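Local atomic coordinates of thiamine-binding periplasmic protein (Escherichia coli, PDB entry 2QRY), a protein that binds thiamine, thiamine phosphate and thiamine diphosphate in the periplasm with high affinity and serves the ThiBPQ ABC transporter in thiamine import. Residues L172-Q175 with K176-D180; F265-F268 with M269-P272; L306-T309 with P310-A314. One frame throughout, in Å; residues are numbered along the deposited sequence.

Interaction 1 (L172-Q175 with K176-D180); sequences LWMQ and KVYGD
Trp173 and Val177, one helical turn apart, lie side by side and point the same way, with Val177 CG2 4.1 Å from Trp173 CD1 and oblique to the indole. Trp173 CG stands anti to the backbone N (chi1 -172°), which brings the indole alongside Val177. The beta branch of valine fixes its methyl close to the backbone, where it can meet CD1 one turn back. The next pair, Met174 and Tyr178, forms an oblique Met-aromatic contact: Met174 is modelled as selenomethionine, and its selenium is 5.3 Å from the centroid of the Tyr178 ring, 64° off the normal. The ring also turns its edge, in plane, to Met174 O. That oxygen accepts Tyr178 N at 2.8 Å, one of four successive i to i+4 bonds; the last runs from Gly179 N to Gln175 O, also 2.8 Å. Gly179 then leaves the helix with positive phi (59°), a conformation that glycine adopts easily. Lys176 NZ hydrogen-bonds to Glu307 O and makes a cation-pi contact with Phe308. Backbone bonds thus hold the last helical turn, while the polar ends of Trp173 (to Gly242 O), Lys176 and Tyr178 (to Glu149 OE2) are satisfied elsewhere in the chain.

Interaction 2 (F265-F268 with M269-P272); sequences FLQF and MVSP
Met269 meets Phe265 and Leu266 from the end of the helix, and it has more of its surface buried by this local contact than any other residue here. It is modelled as selenomethionine, with selenium in place of sulfur. Its chain runs out straight, with CG anti to the backbone N (chi1 -170°), and bends only at the last torsion (chi3 73°). Selenium thereby comes 4.2 Å from Phe265 CE1, an oblique Met-aromatic contact in which the two side chains cross at a slant. The terminal methyl CE lies beside Leu266 CD2 at 4.1 Å, the two side chains pointing the same way. The long, unbranched chain of methionine suits this place, since one residue can serve both a ring and a branched aliphatic neighbour.

Phe268 contributes mainly through its backbone. Its carbonyl oxygen receives Ser271 OG at 2.6 Å, a short bond in which the hydroxyl is tilted 28° from the carbonyl plane, and Ser271 N adds a weak bond of 3.2 Å to the same oxygen. A small serine suits the turn because its hydroxyl, set between its own N and carbonyl carbon, can fold back onto the preceding helix. Ser271 is also the N-cap position of the next helix. Met269 N is shared between Phe265 O and Leu266 O, both weak bonds, just before Val270 leaves the helical conformation.

The contact closes helix 259-269 and leads into helix 272-275. Met269 packs on Val121 and Phe123 of strand 121-133 and on Ala250 of strand 243-252, which also receives Leu266. Phe265 meets the ring of Phe47, from helix 40-48, edge to face, whereas Phe268 reaches both Phe47 and Phe274 of the following short helix.

Interaction 3 (L306-T309 with P310-A314); sequences LEFT and PAEVA
Thr309 and Glu312 meet where the extended chain after strand 305-306 turns into helix 310-328. Phe308 and Thr309 keep extended backbone angles (Thr309 psi 155°), and from Pro310 onward the chain is helical. Proline suits the first turn because its ring fixes phi near the helical value and the missing N-H is not needed there. The first i to i+4 bond joins Val313 N to Thr309 O at 3.2 Å, nearly along the C=O axis.

Thr309 is the N-cap and completes a capping box with Glu312. Its OG1 accepts Glu312 N at 3.1 Å, while Glu312 OE1 takes Thr309 N at 2.8 Å in an almost straight bond (172°), on the anti side of the carboxylate. These reciprocal bonds satisfy two N-H groups at the helix start, where a carboxylate would also be expected to gain from the helix dipole. The same OE1 lies in plane at the edge of the Phe308 ring, 3.7 Å from CD2, with ring and carboxylate planes 76° apart. Phe308 CB also packs on Val313 CG1 at 3.5 Å, an apolar contact suited to the buried valine.

Leu306 pairs by backbone bonds with His243 and Leu245 of strand 243-252. Phe308 and Val313 rest on Leu172 of helix 165-178, with Phe308 also meeting Trp320 farther along helix 310-328, and Pro310 lies against Leu90 and Asp91 of helix 90-96.

Overall arrangement
Along the chain the three contacts come in series, each at a helix boundary: interaction 1 at the end of helix 165-178, interaction 2 at the end of helix 259-269, and interaction 3 at the start of helix 310-328. Interactions 1 and 3 touch, with centres about 12 Å apart, so the loop and first turn of helix 310-328 pack against helix 165-178. Interaction 2 stands across the chain's centre from interaction 1, about 34 Å between centres, and about 26 Å from interaction 3. Strand 243-252 of the mixed sheet links the regions: it supports residues 265-272 and pairs with strand 305-306. All three are structural helix boundaries that contain none of the thiamine-binding residues.

Interaction 1 (L172-Q175 with K176-D180)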
loop_
_atom_site.group_PDB
_atom_site.type_symbol
_atom_site.label_atom_id
_atom_site.label_comp_id
_atom_site.label_asym_id
_atom_site.label_seq_id
_atom_site.Cartn_x
_atom_site.Cartn_y
_atom_site.Cartn_z
ATOM N N LEU A 172 10.608 -6.107 3.056
ATOM C CA LEU A 172 10.708 -7.285 2.198
ATOM C C LEU A 172 11.583 -7.027 0.978
ATOM O O LEU A 172 12.292 -7.921 0.505
ATOM C CB LEU A 172 9.309 -7.741 1.780
ATOM C CG LEU A 172 8.384 -7.971 2.986
ATOM C CD1 LEU A 172 6.956 -8.179 2.518
ATOM C CD2 LEU A 172 8.878 -9.160 3.804
ATOM N N TRP A 173 11.545 -5.795 0.488
ATOM C CA TRP A 173 12.339 -5.402 -0.664
ATOM C C TRP A 173 13.813 -5.557 -0.318
ATOM O O TRP A 173 14.589 -6.115 -1.094
ATOM C CB TRP A 173 12.024 -3.959 -1.027
ATOM C CG TRP A 173 12.630 -3.498 -2.307
ATOM C CD1 TRP A 173 13.136 -4.276 -3.313
ATOM C CD2 TRP A 173 12.690 -2.144 -2.777
ATOM N NE1 TRP A 173 13.501 -3.485 -4.385
ATOM C CE2 TRP A 173 13.236 -2.175 -4.080
ATOM C CE3 TRP A 173 12.332 -0.906 -2.223
ATOM C CZ2 TRP A 173 13.429 -1.014 -4.839
ATOM C CZ3 TRP A 173 12.527 0.248 -2.977
ATOM C CH2 TRP A 173 13.070 0.183 -4.270
HETATM N N MSE A 174 14.194 -5.059 0.851
HETATM C CA MSE A 174 15.568 -5.170 1.317
HETATM C C MSE A 174 15.943 -6.650 1.493
HETATM O O MSE A 174 17.066 -7.060 1.189
HETATM C CB MSE A 174 15.724 -4.449 2.654
HETATM C CG MSE A 174 15.716 -2.929 2.573
HETATM SE SE MSE A 174 17.440 -2.224 2.041
HETATM C CE MSE A 174 18.337 -2.279 3.764
ATOM N N GLN A 175 15.000 -7.443 1.992
ATOM C CA GLN A 175 15.236 -8.867 2.215
ATOM C C GLN A 175 15.530 -9.582 0.887
ATOM O O GLN A 175 16.402 -10.450 0.812
ATOM C CB GLN A 175 14.018 -9.501 2.893
ATOM C CG GLN A 175 14.245 -10.926 3.325
ATOM C CD GLN A 175 15.270 -11.040 4.435
ATOM O OE1 GLN A 175 15.943 -12.055 4.557
ATOM N NE2 GLN A 175 15.381 -10.003 5.260
ATOM N N LYS A 176 14.791 -9.214 -0.153
ATOM C CA LYS A 176 14.991 -9.796 -1.470
ATOM C C LYS A 176 16.399 -9.456 -1.960
ATOM O O LYS A 176 17.111 -10.309 -2.487
ATOM C CB LYS A 176 13.979 -9.221 -2.466
ATOM C CG LYS A 176 12.584 -9.809 -2.399
ATOM C CD LYS A 176 12.558 -11.229 -2.930
ATOM C CE LYS A 176 11.138 -11.751 -3.007
ATOM N NZ LYS A 176 11.067 -13.135 -3.535
ATOM N N VAL A 177 16.788 -8.202 -1.765
ATOM C CA VAL A 177 18.076 -7.711 -2.220
ATOM C C VAL A 177 19.309 -8.145 -1.415
ATOM O O VAL A 177 20.366 -8.398 -1.998
ATOM C CB VAL A 177 18.026 -6.162 -2.329
ATOM C CG1 VAL A 177 19.389 -5.599 -2.708
ATOM C CG2 VAL A 177 16.980 -5.761 -3.359
ATOM N N TYR A 178 19.187 -8.252 -0.094
ATOM C CA TYR A 178 20.337 -8.636 0.721
ATOM C C TYR A 178 20.312 -10.008 1.380
ATOM O O TYR A 178 21.352 -10.497 1.821
ATOM C CB TYR A 178 20.589 -7.592 1.804
ATOM C CG TYR A 178 21.165 -6.308 1.275
ATOM C CD1 TYR A 178 20.342 -5.281 0.819
ATOM C CD2 TYR A 178 22.545 -6.129 1.205
ATOM C CE1 TYR A 178 20.880 -4.109 0.308
ATOM C CE2 TYR A 178 23.094 -4.965 0.691
ATOM C CZ TYR A 178 22.260 -3.959 0.246
ATOM O OH TYR A 178 22.821 -2.806 -0.252
ATOM N N GLY A 179 19.144 -10.629 1.461
ATOM C CA GLY A 179 19.068 -11.932 2.096
ATOM C C GLY A 179 19.555 -11.882 3.536
ATOM O O GLY A 179 19.190 -10.983 4.296
ATOM N N ASP A 180 20.391 -12.840 3.921
ATOM C CA ASP A 180 20.899 -12.868 5.280
ATOM C C ASP A 180 21.763 -11.666 5.641
ATOM O O ASP A 180 22.150 -11.512 6.795
ATOM C CB ASP A 180 21.677 -14.158 5.546
ATOM C CG ASP A 180 20.767 -15.368 5.678
ATOM O OD1 ASP A 180 19.629 -15.205 6.168
ATOM O OD2 ASP A 180 21.194 -16.483 5.305
#

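Interaction 2 (F265-F268 with M269-P272)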
loop_
_atom_site.group_PDB
_atom_site.type_symbol
_atom_site.label_atom_id
_atom_site.label_comp_id
_atom_site.label_asym_id
_atom_site.label_seq_id
_atom_site.Cartn_x
_atom_site.Cartn_y
_atom_site.Cartn_z
ATOM N N PHE A 265 -20.531 -4.570 -1.633
ATOM C CA PHE A 265 -19.491 -3.552 -1.640
ATOM C C PHE A 265 -18.217 -4.108 -2.263
ATOM O O PHE A 265 -17.518 -3.405 -2.988
ATOM C CB PHE A 265 -19.201 -3.058 -0.224
ATOM C CG PHE A 265 -18.063 -2.082 -0.158
ATOM C CD1 PHE A 265 -16.763 -2.525 0.065
ATOM C CD2 PHE A 265 -18.284 -0.729 -0.377
ATOM C CE1 PHE A 265 -15.705 -1.632 0.065
ATOM C CE2 PHE A 265 -17.232 0.173 -0.381
ATOM C CZ PHE A 265 -15.938 -0.280 -0.159
ATOM N N LEU A 266 -17.923 -5.373 -1.982
ATOM C CA LEU A 266 -16.732 -6.015 -2.525
ATOM C C LEU A 266 -16.829 -6.209 -4.040
ATOM O O LEU A 266 -15.838 -6.059 -4.752
ATOM C CB LEU A 266 -16.493 -7.362 -1.832
ATOM C CG LEU A 266 -16.110 -7.276 -0.345
ATOM C CD1 LEU A 266 -15.990 -8.673 0.248
ATOM C CD2 LEU A 266 -14.796 -6.515 -0.187
ATOM N N GLN A 267 -18.022 -6.537 -4.531
ATOM C CA GLN A 267 -18.221 -6.737 -5.966
ATOM C C GLN A 267 -18.150 -5.390 -6.669
ATOM O O GLN A 267 -17.516 -5.251 -7.711
ATOM C CB GLN A 267 -19.586 -7.380 -6.236
ATOM C CG GLN A 267 -19.854 -7.718 -7.704
ATOM C CD GLN A 267 -18.978 -8.849 -8.223
ATOM O OE1 GLN A 267 -18.983 -9.959 -7.682
ATOM N NE2 GLN A 267 -18.223 -8.574 -9.285
ATOM N N PHE A 268 -18.811 -4.403 -6.079
ATOM C CA PHE A 268 -18.846 -3.052 -6.616
ATOM C C PHE A 268 -17.452 -2.434 -6.622
ATOM O O PHE A 268 -17.158 -1.517 -7.391
ATOM C CB PHE A 268 -19.813 -2.209 -5.776
ATOM C CG PHE A 268 -19.562 -0.735 -5.846
ATOM C CD1 PHE A 268 -18.719 -0.117 -4.924
ATOM C CD2 PHE A 268 -20.156 0.039 -6.836
ATOM C CE1 PHE A 268 -18.474 1.253 -4.988
ATOM C CE2 PHE A 268 -19.917 1.412 -6.911
ATOM C CZ PHE A 268 -19.076 2.018 -5.986
HETATM N N MSE A 269 -16.593 -2.957 -5.762
HETATM C CA MSE A 269 -15.233 -2.465 -5.644
HETATM C C MSE A 269 -14.419 -2.747 -6.907
HETATM O O MSE A 269 -13.701 -1.875 -7.394
HETATM C CB MSE A 269 -14.575 -3.102 -4.424
HETATM C CG MSE A 269 -13.248 -2.505 -4.042
HETATM SE SE MSE A 269 -12.680 -3.200 -2.340
HETATM C CE MSE A 269 -12.179 -4.988 -2.888
ATOM N N VAL A 270 -14.533 -3.961 -7.437
ATOM C CA VAL A 270 -13.802 -4.324 -8.642
ATOM C C VAL A 270 -14.516 -3.848 -9.907
ATOM O O VAL A 270 -14.169 -4.264 -11.017
ATOM C CB VAL A 270 -13.608 -5.844 -8.740
ATOM C CG1 VAL A 270 -12.832 -6.338 -7.544
ATOM C CG2 VAL A 270 -14.957 -6.534 -8.825
ATOM N N SER A 271 -15.505 -2.974 -9.742
ATOM C CA SER A 271 -16.251 -2.462 -10.883
ATOM C C SER A 271 -15.763 -1.065 -11.245
ATOM O O SER A 271 -15.012 -0.452 -10.490
ATOM C CB SER A 271 -17.744 -2.411 -10.564
ATOM O OG SER A 271 -18.062 -1.260 -9.806
ATOM N N PRO A 272 -16.189 -0.544 -12.408
ATOM C CA PRO A 272 -15.809 0.784 -12.897
ATOM C C PRO A 272 -16.142 1.963 -11.985
ATOM O O PRO A 272 -15.328 2.872 -11.825
ATOM C CB PRO A 272 -16.536 0.875 -14.237
ATOM C CG PRO A 272 -16.518 -0.545 -14.710
ATOM C CD PRO A 272 -16.909 -1.292 -13.455
#

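Interaction 3 (L306-T309 with P310-A314)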
loop_
_atom_site.group_PDB
_atom_site.type_symbol
_atom_site.label_atom_id
_atom_site.label_comp_id
_atom_site.label_asym_id
_atom_site.label_seq_id
_atom_site.Cartn_x
_atom_site.Cartn_y
_atom_site.Cartn_z
ATOM N N LEU A 306 9.297 -7.960 -7.936
ATOM C CA LEU A 306 9.702 -8.832 -6.836
ATOM C C LEU A 306 8.557 -9.051 -5.860
ATOM O O LEU A 306 7.846 -8.107 -5.507
ATOM C CB LEU A 306 10.880 -8.219 -6.081
ATOM C CG LEU A 306 12.171 -7.958 -6.856
ATOM C CD1 LEU A 306 13.115 -7.152 -5.996
ATOM C CD2 LEU A 306 12.805 -9.283 -7.272
ATOM N N GLU A 307 8.399 -10.293 -5.407
ATOM C CA GLU A 307 7.334 -10.632 -4.473
ATOM C C GLU A 307 7.571 -11.952 -3.733
ATOM O O GLU A 307 8.111 -12.909 -4.294
ATOM C CB GLU A 307 6.003 -10.700 -5.236
ATOM C CG GLU A 307 4.793 -11.118 -4.410
ATOM C CD GLU A 307 3.538 -11.294 -5.261
ATOM O OE1 GLU A 307 3.612 -11.996 -6.288
ATOM O OE2 GLU A 307 2.474 -10.738 -4.909
ATOM N N PHE A 308 7.190 -11.977 -2.455
ATOM C CA PHE A 308 7.282 -13.182 -1.637
ATOM C C PHE A 308 5.870 -13.730 -1.653
ATOM O O PHE A 308 4.930 -12.988 -1.921
ATOM C CB PHE A 308 7.633 -12.862 -0.186
ATOM C CG PHE A 308 9.084 -12.648 0.058
ATOM C CD1 PHE A 308 9.564 -11.384 0.401
ATOM C CD2 PHE A 308 9.980 -13.709 -0.040
ATOM C CE1 PHE A 308 10.920 -11.180 0.644
ATOM C CE2 PHE A 308 11.342 -13.519 0.204
ATOM C CZ PHE A 308 11.813 -12.253 0.546
ATOM N N THR A 309 5.711 -15.018 -1.371
ATOM C CA THR A 309 4.377 -15.597 -1.331
ATOM C C THR A 309 3.818 -15.209 0.030
ATOM O O THR A 309 4.581 -14.954 0.959
ATOM C CB THR A 309 4.412 -17.133 -1.430
ATOM O OG1 THR A 309 4.948 -17.679 -0.219
ATOM C CG2 THR A 309 5.281 -17.566 -2.611
ATOM N N PRO A 310 2.483 -15.141 0.162
ATOM C CA PRO A 310 1.900 -14.774 1.454
ATOM C C PRO A 310 2.403 -15.671 2.573
ATOM O O PRO A 310 2.560 -15.232 3.707
ATOM C CB PRO A 310 0.404 -14.928 1.205
ATOM C CG PRO A 310 0.280 -14.503 -0.229
ATOM C CD PRO A 310 1.436 -15.243 -0.871
ATOM N N ALA A 311 2.669 -16.929 2.243
ATOM C CA ALA A 311 3.151 -17.883 3.232
ATOM C C ALA A 311 4.561 -17.542 3.702
ATOM O O ALA A 311 4.863 -17.611 4.897
ATOM C CB ALA A 311 3.125 -19.300 2.654
ATOM N N GLU A 312 5.424 -17.166 2.765
ATOM C CA GLU A 312 6.800 -16.840 3.109
ATOM C C GLU A 312 6.917 -15.635 4.031
ATOM O O GLU A 312 7.747 -15.625 4.937
ATOM C CB GLU A 312 7.617 -16.621 1.834
ATOM C CG GLU A 312 7.619 -17.836 0.918
ATOM C CD GLU A 312 8.345 -17.601 -0.394
ATOM O OE1 GLU A 312 8.010 -16.633 -1.107
ATOM O OE2 GLU A 312 9.251 -18.396 -0.718
ATOM N N VAL A 313 6.083 -14.623 3.815
ATOM C CA VAL A 313 6.135 -13.432 4.650
ATOM C C VAL A 313 5.600 -13.680 6.057
ATOM O O VAL A 313 6.232 -13.305 7.037
ATOM C CB VAL A 313 5.364 -12.266 4.006
ATOM C CG1 VAL A 313 6.071 -11.823 2.739
ATOM C CG2 VAL A 313 3.956 -12.695 3.678
ATOM N N ALA A 314 4.443 -14.323 6.159
ATOM C CA ALA A 314 3.851 -14.608 7.459
ATOM C C ALA A 314 4.779 -15.480 8.306
ATOM O O ALA A 314 4.881 -15.298 9.520
ATOM C CB ALA A 314 2.506 -15.299 7.278
#